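Long-range contacts in 455aa long hypothetical phospho-sugar mutase (Sulfolobus tokodaii, PDB 2F7L), which interconverts the 6- and 1-phosphates of glucosamine and of galactosamine, a magnesium-dependent step in the synthesis of UDP-GlcNAc and UDP-GalNAc: residues V307-I312 with A323-E327; E67-G71 with V145-D149. One frame throughout, in Å; residues are numbered along the deposited sequence.

Interaction 1 (V307-I312 with A323-E327); sequences VGSVDI and AGFEE
S309 and I312, at the start of helix 309-318, meet E326 of strand 323-326 within a beta-alpha-beta crossover of domain III: the chain leaves strand 301-305, passes through the helix and returns as a parallel strand of the same sheet. The close-packed part centres on I312. Its CD1 lies 3.5 Å from CG of E326, the two side chains crossing obliquely, and has a polar neighbour in the carbonyl O of F325, 3.9 Å from I312 CD1. G324 has no side chain; its CA sits 4.4 Å from CG2 of I312, and a beta carbon here would probably crowd the isoleucine. M332 of strand 329-332 also touches I312. F325 turns away and packs against helix 259-272. The contact is looser toward V307, which is partly exposed and only grazes E326 through CG1; a sulfate ion lies about 5 Å from its side chain. Between these sides runs the carboxylate of E326, carried to the helix start by a bend at chi2 (-140°). The S309 side chain stands about 7 Å from that of D245, a probable magnesium ligand. S309 OG donates to OE2 of E326, although the modelled length is too short to be trusted. ND2 of N328 is a second partner of E326 OE2, while N of G308, the N-cap residue, makes a weak hydrogen bond of 3.5 Å to OE1 of E326.

Interaction 2 (E67-G71 with V145-D149); sequences EVYDG and VKRED
The edge of the domain I sheet is completed by parallel pairing of E67-G71 with V145-D149, where Y69 bridges to K146 and D70 to R147. The chain that returns as the outermost strand illustrates how a parallel edge is stitched: residues of one strand are gripped by alternate residues of the other. K146 N donates to V68 O at 2.9 Å, and K146 O accepts from D70 N at 2.9 Å. E148 N then reaches D70 O at 2.8 Å. On one face the K146 chain runs alongside the Y69 ring. CB of K146 sits over the ring, 4.1 Å from the centroid of Y69, in a CH-pi contact, and CD follows on to within 3.3 Å of Y69 OH. A turn at chi4 (60°) then brings K146 NZ to 3.1 Å from E67 OE1, a salt bridge whose hydrogen bond is weak; OE2 of E67 is paired with K39. Y88 meets the Y69 ring edge-to-face and bonds E148 OE2. With an alanine in place of Y69, the aliphatic part of K146 would probably lose the surface it lies along, and Y88 its aromatic mate. On the other face V68 CG1 packs 4.0 Å from V145 CB, with helix 50-63 covering V68. K146 also touches a crystal neighbour, so its outer conformation may owe something to the lattice. The chemistry thus implies that backbone bonds set the pairing, while ring, lysine chain and carboxylate dress one face of an exposed edge.

Overall arrangement
Followed from the N terminus, after strands 10-13 and 39-44 the chain lays down strand 67-73, then runs through 90-94 and 103-109, with S97 among the residues passed, before interaction 2 brings it back as an edge strand and closes that long loop. It then passes through domain II and reaches domain III, where interaction 1 closes a much shorter loop across a single helical crossover. The two contacts therefore stand in series, neither nesting nor crossing. The centres of interactions 1 and 2 lie about 30 Å apart. Interaction 2 builds the periphery of one alpha/beta domain, whereas interaction 1 lies buried near the chain's centre, close to the predicted magnesium and phosphoserine sites.

Interaction 1 (V307-I312 with A323-E327)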
loop_
_atom_site.group_PDB
_atom_site.type_symbol
_atom_site.label_atom_id
_atom_site.label_comp_id
_atom_site.label_asym_id
_atom_site.label_seq_id
_atom_site.Cartn_x
_atom_site.Cartn_y
_atom_site.Cartn_z
ATOM N N VAL A 307 -2.269 -1.707 -11.974
ATOM C CA VAL A 307 -1.792 -2.187 -10.690
ATOM C C VAL A 307 -0.734 -1.183 -10.234
ATOM O O VAL A 307 0.151 -0.808 -11.017
ATOM C CB VAL A 307 -1.126 -3.576 -10.834
ATOM C CG1 VAL A 307 -0.352 -3.930 -9.572
ATOM C CG2 VAL A 307 -2.188 -4.625 -11.149
ATOM N N GLY A 308 -0.822 -0.747 -8.977
ATOM C CA GLY A 308 0.139 0.215 -8.443
ATOM C C GLY A 308 -0.498 1.251 -7.524
ATOM O O GLY A 308 -1.410 1.985 -7.939
ATOM N N SER A 309 -0.012 1.314 -6.282
ATOM C CA SER A 309 -0.526 2.241 -5.271
ATOM C C SER A 309 -0.255 3.726 -5.506
ATOM O O SER A 309 -1.144 4.558 -5.308
ATOM C CB SER A 309 0.011 1.850 -3.894
ATOM O OG SER A 309 -0.544 0.615 -3.486
ATOM N N VAL A 310 0.972 4.061 -5.893
ATOM C CA VAL A 310 1.320 5.452 -6.150
ATOM C C VAL A 310 0.355 5.995 -7.212
ATOM O O VAL A 310 -0.289 7.031 -7.017
ATOM C CB VAL A 310 2.778 5.595 -6.680
ATOM C CG1 VAL A 310 3.137 7.062 -6.820
ATOM C CG2 VAL A 310 3.758 4.873 -5.760
ATOM N N ASP A 311 0.257 5.279 -8.333
ATOM C CA ASP A 311 -0.620 5.668 -9.427
ATOM C C ASP A 311 -2.041 5.883 -8.929
ATOM O O ASP A 311 -2.674 6.885 -9.245
ATOM C CB ASP A 311 -0.609 4.587 -10.502
ATOM C CG ASP A 311 0.595 4.691 -11.435
ATOM O OD1 ASP A 311 1.083 3.618 -11.893
ATOM O OD2 ASP A 311 1.030 5.839 -11.717
ATOM N N ILE A 312 -2.546 4.933 -8.157
ATOM C CA ILE A 312 -3.888 5.029 -7.615
ATOM C C ILE A 312 -4.033 6.315 -6.811
ATOM O O ILE A 312 -4.976 7.079 -7.012
ATOM C CB ILE A 312 -4.201 3.818 -6.695
ATOM C CG1 ILE A 312 -4.319 2.552 -7.543
ATOM C CG2 ILE A 312 -5.456 4.082 -5.845
ATOM C CD1 ILE A 312 -4.547 1.297 -6.724
ATOM N N ALA A 323 -12.796 7.295 -2.701
ATOM C CA ALA A 323 -11.694 6.578 -2.058
ATOM C C ALA A 323 -10.993 5.695 -3.082
ATOM O O ALA A 323 -11.377 5.666 -4.253
ATOM C CB ALA A 323 -12.214 5.712 -0.907
ATOM N N GLY A 324 -9.958 4.987 -2.643
ATOM C CA GLY A 324 -9.251 4.093 -3.535
ATOM C C GLY A 324 -8.719 2.968 -2.686
ATOM O O GLY A 324 -8.676 3.098 -1.473
ATOM N N PHE A 325 -8.358 1.848 -3.295
ATOM C CA PHE A 325 -7.779 0.746 -2.542
ATOM C C PHE A 325 -7.203 -0.335 -3.452
ATOM O O PHE A 325 -7.469 -0.359 -4.661
ATOM C CB PHE A 325 -8.793 0.138 -1.564
ATOM C CG PHE A 325 -9.916 -0.621 -2.220
ATOM C CD1 PHE A 325 -11.071 0.034 -2.643
ATOM C CD2 PHE A 325 -9.827 -2.001 -2.404
ATOM C CE1 PHE A 325 -12.127 -0.675 -3.239
ATOM C CE2 PHE A 325 -10.863 -2.713 -2.995
ATOM C CZ PHE A 325 -12.018 -2.048 -3.413
ATOM N N GLU A 326 -6.374 -1.197 -2.864
ATOM C CA GLU A 326 -5.763 -2.305 -3.583
ATOM C C GLU A 326 -6.184 -3.582 -2.889
ATOM O O GLU A 326 -6.522 -3.558 -1.719
ATOM C CB GLU A 326 -4.236 -2.219 -3.562
ATOM C CG GLU A 326 -3.637 -1.139 -4.434
ATOM C CD GLU A 326 -2.376 -1.613 -5.160
ATOM O OE1 GLU A 326 -2.490 -2.177 -6.281
ATOM O OE2 GLU A 326 -1.263 -1.437 -4.603
ATOM N N GLU A 327 -6.143 -4.701 -3.600
ATOM C CA GLU A 327 -6.536 -5.974 -3.018
ATOM C C GLU A 327 -5.551 -6.449 -1.953
ATOM O O GLU A 327 -5.847 -7.351 -1.161
ATOM C CB GLU A 327 -6.690 -7.017 -4.129
ATOM C CG GLU A 327 -5.587 -7.037 -5.175
ATOM C CD GLU A 327 -4.299 -7.666 -4.674
ATOM O OE1 GLU A 327 -4.383 -8.742 -4.045
ATOM O OE2 GLU A 327 -3.203 -7.094 -4.919
#

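Interaction 2 (E67-G71 with V145-D149)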
loop_
_atom_site.group_PDB
_atom_site.type_symbol
_atom_site.label_atom_id
_atom_site.label_comp_id
_atom_site.label_asym_id
_atom_site.label_seq_id
_atom_site.Cartn_x
_atom_site.Cartn_y
_atom_site.Cartn_z
ATOM N N GLU A 67 17.845 21.694 3.050
ATOM C CA GLU A 67 17.726 21.955 4.486
ATOM C C GLU A 67 17.089 20.671 5.008
ATOM O O GLU A 67 15.890 20.468 4.838
ATOM C CB GLU A 67 16.804 23.160 4.760
ATOM C CG GLU A 67 17.056 23.811 6.142
ATOM C CD GLU A 67 15.824 24.492 6.763
ATOM O OE1 GLU A 67 15.860 24.782 7.980
ATOM O OE2 GLU A 67 14.824 24.744 6.051
ATOM N N VAL A 68 17.883 19.812 5.632
ATOM C CA VAL A 68 17.407 18.515 6.107
ATOM C C VAL A 68 16.719 18.368 7.471
ATOM O O VAL A 68 17.191 18.881 8.472
ATOM C CB VAL A 68 18.571 17.506 6.094
ATOM C CG1 VAL A 68 18.070 16.134 6.496
ATOM C CG2 VAL A 68 19.214 17.468 4.725
ATOM N N TYR A 69 15.617 17.622 7.501
ATOM C CA TYR A 69 14.895 17.330 8.742
ATOM C C TYR A 69 14.762 15.821 8.989
ATOM O O TYR A 69 14.389 15.050 8.105
ATOM C CB TYR A 69 13.500 17.925 8.731
ATOM C CG TYR A 69 13.492 19.410 8.859
ATOM C CD1 TYR A 69 13.885 20.211 7.790
ATOM C CD2 TYR A 69 13.108 20.023 10.054
ATOM C CE1 TYR A 69 13.898 21.576 7.900
ATOM C CE2 TYR A 69 13.117 21.397 10.174
ATOM C CZ TYR A 69 13.512 22.170 9.091
ATOM O OH TYR A 69 13.501 23.545 9.162
ATOM N N ASP A 70 15.033 15.428 10.223
ATOM C CA ASP A 70 14.974 14.039 10.652
ATOM C C ASP A 70 13.687 13.723 11.440
ATOM O O ASP A 70 13.466 14.245 12.537
ATOM C CB ASP A 70 16.174 13.760 11.543
ATOM C CG ASP A 70 16.569 12.305 11.549
ATOM O OD1 ASP A 70 15.710 11.436 11.823
ATOM O OD2 ASP A 70 17.762 12.038 11.289
ATOM N N GLY A 71 12.856 12.847 10.891
ATOM C CA GLY A 71 11.628 12.483 11.559
ATOM C C GLY A 71 11.675 11.114 12.202
ATOM O O GLY A 71 10.647 10.614 12.629
ATOM N N VAL A 145 21.473 19.171 10.390
ATOM C CA VAL A 145 20.157 18.612 10.127
ATOM C C VAL A 145 19.345 18.866 11.396
ATOM O O VAL A 145 19.835 18.704 12.505
ATOM C CB VAL A 145 20.205 17.079 9.773
ATOM C CG1 VAL A 145 21.605 16.681 9.407
ATOM C CG2 VAL A 145 19.658 16.237 10.898
ATOM N N LYS A 146 18.112 19.304 11.208
ATOM C CA LYS A 146 17.220 19.598 12.303
ATOM C C LYS A 146 16.365 18.372 12.651
ATOM O O LYS A 146 16.268 17.430 11.876
ATOM C CB LYS A 146 16.331 20.782 11.910
ATOM C CG LYS A 146 17.092 22.102 11.655
ATOM C CD LYS A 146 16.163 23.190 11.086
ATOM C CE LYS A 146 16.819 24.583 10.993
ATOM N NZ LYS A 146 18.037 24.709 10.132
ATOM N N ARG A 147 15.773 18.369 13.837
ATOM C CA ARG A 147 14.917 17.269 14.234
ATOM C C ARG A 147 13.461 17.676 14.020
ATOM O O ARG A 147 13.107 18.847 14.135
ATOM C CB ARG A 147 15.148 16.900 15.706
ATOM C CG ARG A 147 16.449 16.137 15.955
ATOM C CD ARG A 147 17.038 16.395 17.356
ATOM N NE ARG A 147 17.210 17.828 17.640
ATOM C CZ ARG A 147 17.731 18.333 18.759
ATOM N NH1 ARG A 147 18.155 17.524 19.729
ATOM N NH2 ARG A 147 17.808 19.649 18.915
ATOM N N GLU A 148 12.637 16.681 13.696
ATOM C CA GLU A 148 11.203 16.827 13.467
ATOM C C GLU A 148 10.446 15.850 14.381
ATOM O O GLU A 148 10.336 14.643 14.081
ATOM C CB GLU A 148 10.887 16.525 12.011
ATOM C CG GLU A 148 9.412 16.467 11.734
ATOM C CD GLU A 148 8.671 17.643 12.328
ATOM O OE1 GLU A 148 8.414 17.637 13.544
ATOM O OE2 GLU A 148 8.350 18.581 11.580
ATOM N N ASP A 149 9.914 16.368 15.493
ATOM C CA ASP A 149 9.207 15.518 16.458
ATOM C C ASP A 149 7.705 15.514 16.380
ATOM O O ASP A 149 7.077 15.083 17.314
ATOM C CB ASP A 149 9.576 15.895 17.896
ATOM C CG ASP A 149 11.015 15.584 18.243
ATOM O OD1 ASP A 149 11.490 16.067 19.301
ATOM O OD2 ASP A 149 11.673 14.848 17.467
#